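Local coordinates for profilin II (Acanthamoeba castellanii, PDB 1F2K), which binds monomeric actin, preventing its polymerization at high concentration and promoting it at low, and binds PIP2 and poly-L-proline, at residues R75-V89 against Y100-E114. Numbering follows the deposited sequence.
Sequences RSVYGKKGSAGVITV and YNEKIQPGTAANVVE
Glu114, on the C-terminal helix of the profilin fold, reaches over the hairpin 76-89 of the central antiparallel sheet and is held by Arg75 on one carboxylate oxygen and by Tyr78 on the other. Arg75 comes side-on, NE at 3.1 Å and NH2 at 2.9 Å from Glu114 OE1, with guanidinium and carboxylate planes only 8° apart. Glu114 OE2 accepts a hydrogen bond from Tyr78 OH, 2.8 Å away, on the anti side but 30° out of the carboxylate plane, and lies equally near Ser76 OG. A bend at chi2 (-89°) turns the carboxylate back toward the strands. Arg75 NH2 is also bridged to Asp118, one turn further along the helix, and Lys115, the neighbour of Glu114, is an actin-binding site.

Next along the strand toward the hairpin turn, Ile87 sets CG1 against Ala109 CB, CG2 against Ala110 CA and Val113 CB, and CD1 against Ala110 CB; CD1 also sits 3.8 Å above the centre of the Tyr78 ring. Val89 CG2 presses tightly on Val113 CG1.

Closer to that turn, Tyr100 and Gly85 form an antiparallel hydrogen-bonded pair through Tyr100 N and Gly85 O. The Tyr100 ring folds back over this glycine, whose CA makes a CH-pi contact with one face; Pro106 CA lies over the opposite face, toward its rim. A water joins Tyr100 OH to Gly79 O, 2.6 Å from that carbonyl oxygen.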
loop_
_atom_site.group_PDB
_atom_site.type_symbol
_atom_site.label_atom_id
_atom_site.label_comp_id
_atom_site.label_asym_id
_atom_site.label_seq_id
_atom_site.Cartn_x
_atom_site.Cartn_y
_atom_site.Cartn_z
ATOM N N ARG A 75 9.902 -0.838 -6.647
ATOM C CA ARG A 75 8.900 -1.854 -6.347
ATOM C C ARG A 75 8.143 -1.538 -5.064
ATOM O O ARG A 75 6.926 -1.738 -4.996
ATOM C CB ARG A 75 9.532 -3.243 -6.233
ATOM C CG ARG A 75 8.629 -4.243 -5.577
ATOM C CD ARG A 75 9.108 -5.687 -5.738
ATOM N NE ARG A 75 8.486 -6.527 -4.723
ATOM C CZ ARG A 75 8.063 -7.753 -4.937
ATOM N NH1 ARG A 75 8.173 -8.316 -6.143
ATOM N NH2 ARG A 75 7.548 -8.434 -3.932
ATOM N N SER A 76 8.858 -1.015 -4.062
ATOM C CA SER A 76 8.234 -0.738 -2.769
ATOM C C SER A 76 8.324 0.676 -2.210
ATOM O O SER A 76 9.298 1.405 -2.407
ATOM C CB SER A 76 8.803 -1.722 -1.746
ATOM O OG SER A 76 8.866 -3.058 -2.272
ATOM N N VAL A 77 7.275 1.085 -1.522
ATOM C CA VAL A 77 7.288 2.384 -0.887
ATOM C C VAL A 77 6.577 2.160 0.451
ATOM O O VAL A 77 5.433 1.701 0.509
ATOM C CB VAL A 77 6.583 3.452 -1.701
ATOM C CG1 VAL A 77 6.445 4.679 -0.865
ATOM C CG2 VAL A 77 7.382 3.815 -2.951
ATOM N N TYR A 78 7.310 2.432 1.522
ATOM C CA TYR A 78 6.838 2.248 2.877
ATOM C C TYR A 78 6.893 3.566 3.597
ATOM O O TYR A 78 7.875 4.297 3.483
ATOM C CB TYR A 78 7.755 1.311 3.650
ATOM C CG TYR A 78 7.844 -0.137 3.258
ATOM C CD1 TYR A 78 7.192 -0.664 2.139
ATOM C CD2 TYR A 78 8.648 -0.978 3.977
ATOM C CE1 TYR A 78 7.366 -2.036 1.761
ATOM C CE2 TYR A 78 8.827 -2.314 3.618
ATOM C CZ TYR A 78 8.196 -2.848 2.518
ATOM O OH TYR A 78 8.456 -4.187 2.200
ATOM N N GLY A 79 5.854 3.824 4.375
ATOM C CA GLY A 79 5.764 5.025 5.181
ATOM C C GLY A 79 5.613 4.615 6.642
ATOM O O GLY A 79 5.272 3.467 6.942
ATOM N N LYS A 80 5.920 5.522 7.569
ATOM C CA LYS A 80 5.736 5.217 8.990
ATOM C C LYS A 80 5.247 6.466 9.703
ATOM O O LYS A 80 5.469 7.594 9.225
ATOM C CB LYS A 80 7.018 4.668 9.645
ATOM C CG LYS A 80 8.015 5.681 10.147
ATOM C CD LYS A 80 8.833 5.170 11.354
ATOM C CE LYS A 80 9.663 3.910 11.036
ATOM N NZ LYS A 80 10.704 3.537 12.073
ATOM N N LYS A 81 4.513 6.249 10.793
ATOM C CA LYS A 81 3.938 7.318 11.623
ATOM C C LYS A 81 3.834 6.747 13.023
ATOM O O LYS A 81 2.807 6.169 13.399
ATOM C CB LYS A 81 2.529 7.704 11.167
ATOM C CG LYS A 81 1.873 8.707 12.122
ATOM C CD LYS A 81 0.417 9.011 11.777
ATOM C CE LYS A 81 -0.164 10.156 12.633
ATOM N NZ LYS A 81 -1.672 10.233 12.513
ATOM N N GLY A 82 4.894 6.918 13.801
ATOM C CA GLY A 82 4.869 6.376 15.140
ATOM C C GLY A 82 4.795 4.858 15.034
ATOM O O GLY A 82 5.444 4.273 14.182
ATOM N N SER A 83 4.002 4.226 15.891
ATOM C CA SER A 83 3.869 2.785 15.892
ATOM C C SER A 83 3.175 2.246 14.627
ATOM O O SER A 83 3.323 1.062 14.268
ATOM C CB SER A 83 3.096 2.360 17.134
ATOM O OG SER A 83 3.953 2.333 18.258
ATOM N N ALA A 84 2.432 3.135 13.966
ATOM C CA ALA A 84 1.704 2.820 12.743
ATOM C C ALA A 84 2.584 2.923 11.492
ATOM O O ALA A 84 3.826 3.114 11.570
ATOM C CB ALA A 84 0.484 3.737 12.611
ATOM N N GLY A 85 1.930 2.743 10.342
ATOM C CA GLY A 85 2.603 2.811 9.055
ATOM C C GLY A 85 1.828 2.162 7.926
ATOM O O GLY A 85 0.758 1.583 8.113
ATOM N N VAL A 86 2.383 2.246 6.731
ATOM C CA VAL A 86 1.729 1.683 5.572
ATOM C C VAL A 86 2.753 1.014 4.685
ATOM O O VAL A 86 3.841 1.573 4.446
ATOM C CB VAL A 86 1.036 2.788 4.758
ATOM C CG1 VAL A 86 2.041 3.822 4.344
ATOM C CG2 VAL A 86 0.375 2.197 3.525
ATOM N N ILE A 87 2.424 -0.190 4.212
ATOM C CA ILE A 87 3.320 -0.917 3.296
ATOM C C ILE A 87 2.703 -0.848 1.898
ATOM O O ILE A 87 1.556 -1.281 1.728
ATOM C CB ILE A 87 3.423 -2.403 3.671
ATOM C CG1 ILE A 87 3.844 -2.560 5.130
ATOM C CG2 ILE A 87 4.401 -3.082 2.795
ATOM C CD1 ILE A 87 5.250 -2.117 5.446
ATOM N N THR A 88 3.389 -0.278 0.903
ATOM C CA THR A 88 2.776 -0.290 -0.439
ATOM C C THR A 88 3.761 -0.957 -1.332
ATOM O O THR A 88 4.944 -0.801 -1.138
ATOM C CB THR A 88 2.416 1.092 -1.001
ATOM O OG1 THR A 88 3.603 1.799 -1.351
ATOM C CG2 THR A 88 1.607 1.864 0.024
ATOM N N VAL A 89 3.247 -1.744 -2.270
ATOM C CA VAL A 89 4.052 -2.502 -3.226
ATOM C C VAL A 89 3.415 -2.403 -4.591
ATOM O O VAL A 89 2.168 -2.399 -4.693
ATOM C CB VAL A 89 4.118 -3.984 -2.859
ATOM C CG1 VAL A 89 5.134 -4.716 -3.771
ATOM C CG2 VAL A 89 4.484 -4.128 -1.421
ATOM N N TYR A 100 -1.010 -0.710 9.007
ATOM C CA TYR A 100 -1.000 -1.519 10.203
ATOM C C TYR A 100 -0.961 -0.530 11.333
ATOM O O TYR A 100 -0.541 0.610 11.153
ATOM C CB TYR A 100 0.231 -2.418 10.203
ATOM C CG TYR A 100 1.529 -1.662 10.062
ATOM C CD1 TYR A 100 2.115 -1.036 11.168
ATOM C CD2 TYR A 100 2.176 -1.559 8.833
ATOM C CE1 TYR A 100 3.313 -0.331 11.050
ATOM C CE2 TYR A 100 3.378 -0.856 8.701
ATOM C CZ TYR A 100 3.941 -0.243 9.821
ATOM O OH TYR A 100 5.122 0.459 9.708
ATOM N N ASN A 101 -1.408 -0.958 12.498
ATOM C CA ASN A 101 -1.463 -0.067 13.642
ATOM C C ASN A 101 -0.478 -0.509 14.693
ATOM O O ASN A 101 0.252 -1.490 14.521
ATOM C CB ASN A 101 -2.858 -0.108 14.244
ATOM C CG ASN A 101 -3.253 -1.512 14.702
ATOM O OD1 ASN A 101 -2.465 -2.456 14.578
ATOM N ND2 ASN A 101 -4.464 -1.660 15.237
ATOM N N GLU A 102 -0.502 0.222 15.795
ATOM C CA GLU A 102 0.351 -0.043 16.931
ATOM C C GLU A 102 0.587 -1.532 17.168
ATOM O O GLU A 102 1.738 -1.986 17.214
ATOM C CB GLU A 102 -0.299 0.550 18.172
ATOM C CG GLU A 102 -0.190 2.060 18.256
ATOM C CD GLU A 102 0.474 2.492 19.567
ATOM O OE1 GLU A 102 0.399 1.676 20.537
ATOM O OE2 GLU A 102 1.046 3.621 19.619
ATOM N N LYS A 103 -0.526 -2.263 17.320
ATOM C CA LYS A 103 -0.551 -3.706 17.597
ATOM C C LYS A 103 0.161 -4.611 16.597
ATOM O O LYS A 103 0.340 -5.797 16.861
ATOM C CB LYS A 103 -2.003 -4.205 17.730
ATOM C CG LYS A 103 -2.763 -3.748 18.974
ATOM C CD LYS A 103 -3.417 -2.372 18.789
ATOM C CE LYS A 103 -4.607 -2.210 19.747
ATOM N NZ LYS A 103 -5.219 -0.838 19.740
ATOM N N ILE A 104 0.582 -4.063 15.459
ATOM C CA ILE A 104 1.253 -4.868 14.440
ATOM C C ILE A 104 2.734 -4.588 14.183
ATOM O O ILE A 104 3.185 -3.450 14.159
ATOM C CB ILE A 104 0.476 -4.805 13.089
ATOM C CG1 ILE A 104 -0.884 -5.498 13.271
ATOM C CG2 ILE A 104 1.279 -5.498 11.968
ATOM C CD1 ILE A 104 -2.007 -5.056 12.277
ATOM N N GLN A 105 3.469 -5.680 13.988
ATOM C CA GLN A 105 4.896 -5.675 13.707
ATOM C C GLN A 105 5.090 -5.179 12.291
ATOM O O GLN A 105 4.664 -5.851 11.359
ATOM C CB GLN A 105 5.403 -7.103 13.734
ATOM C CG GLN A 105 5.744 -7.650 15.073
ATOM C CD GLN A 105 7.211 -7.492 15.371
ATOM O OE1 GLN A 105 7.728 -6.349 15.438
ATOM N NE2 GLN A 105 7.912 -8.634 15.549
ATOM N N PRO A 106 5.736 -4.022 12.098
ATOM C CA PRO A 106 5.938 -3.523 10.734
ATOM C C PRO A 106 6.343 -4.565 9.721
ATOM O O PRO A 106 5.697 -4.703 8.696
ATOM C CB PRO A 106 6.981 -2.437 10.925
ATOM C CG PRO A 106 6.418 -1.727 12.195
ATOM C CD PRO A 106 6.087 -2.985 13.089
ATOM N N GLY A 107 7.397 -5.311 10.016
ATOM C CA GLY A 107 7.854 -6.366 9.121
ATOM C C GLY A 107 6.843 -7.493 8.928
ATOM O O GLY A 107 6.943 -8.253 7.976
ATOM N N THR A 108 5.889 -7.644 9.843
ATOM C CA THR A 108 4.852 -8.659 9.682
ATOM C C THR A 108 3.949 -8.173 8.551
ATOM O O THR A 108 3.498 -8.942 7.704
ATOM C CB THR A 108 3.995 -8.798 10.961
ATOM O OG1 THR A 108 4.734 -9.498 11.949
ATOM C CG2 THR A 108 2.719 -9.566 10.702
ATOM N N ALA A 109 3.688 -6.872 8.545
ATOM C CA ALA A 109 2.826 -6.325 7.529
ATOM C C ALA A 109 3.526 -6.315 6.169
ATOM O O ALA A 109 2.868 -6.516 5.156
ATOM C CB ALA A 109 2.388 -4.907 7.923
ATOM N N ALA A 110 4.849 -6.094 6.153
ATOM C CA ALA A 110 5.578 -5.998 4.903
ATOM C C ALA A 110 5.571 -7.362 4.251
ATOM O O ALA A 110 5.440 -7.468 3.048
ATOM C CB ALA A 110 7.032 -5.559 5.162
ATOM N N ASN A 111 5.744 -8.402 5.062
ATOM C CA ASN A 111 5.756 -9.766 4.564
ATOM C C ASN A 111 4.409 -10.108 3.876
ATOM O O ASN A 111 4.367 -10.597 2.759
ATOM C CB ASN A 111 6.033 -10.754 5.710
ATOM C CG ASN A 111 7.484 -10.735 6.173
ATOM O OD1 ASN A 111 8.361 -10.125 5.522
ATOM N ND2 ASN A 111 7.760 -11.429 7.292
ATOM N N VAL A 112 3.309 -9.804 4.525
ATOM C CA VAL A 112 2.050 -10.129 3.923
ATOM C C VAL A 112 1.867 -9.435 2.587
ATOM O O VAL A 112 1.641 -10.102 1.576
ATOM C CB VAL A 112 0.921 -9.809 4.920
ATOM C CG1 VAL A 112 -0.436 -9.937 4.299
ATOM C CG2 VAL A 112 1.042 -10.813 6.093
ATOM N N VAL A 113 2.009 -8.111 2.569
ATOM C CA VAL A 113 1.847 -7.342 1.347
ATOM C C VAL A 113 2.791 -7.738 0.221
ATOM O O VAL A 113 2.369 -7.922 -0.892
ATOM C CB VAL A 113 1.972 -5.806 1.614
ATOM C CG1 VAL A 113 1.623 -5.007 0.341
ATOM C CG2 VAL A 113 1.003 -5.399 2.686
ATOM N N GLU A 114 4.078 -7.839 0.500
ATOM C CA GLU A 114 5.031 -8.220 -0.524
ATOM C C GLU A 114 4.751 -9.639 -1.006
ATOM O O GLU A 114 5.071 -9.971 -2.121
ATOM C CB GLU A 114 6.436 -8.161 0.033
ATOM C CG GLU A 114 6.824 -6.794 0.510
ATOM C CD GLU A 114 7.453 -5.979 -0.605
ATOM O OE1 GLU A 114 7.698 -6.547 -1.681
ATOM O OE2 GLU A 114 7.723 -4.799 -0.408
HETATM O O HOH W 1 6.406 1.220 7.453
#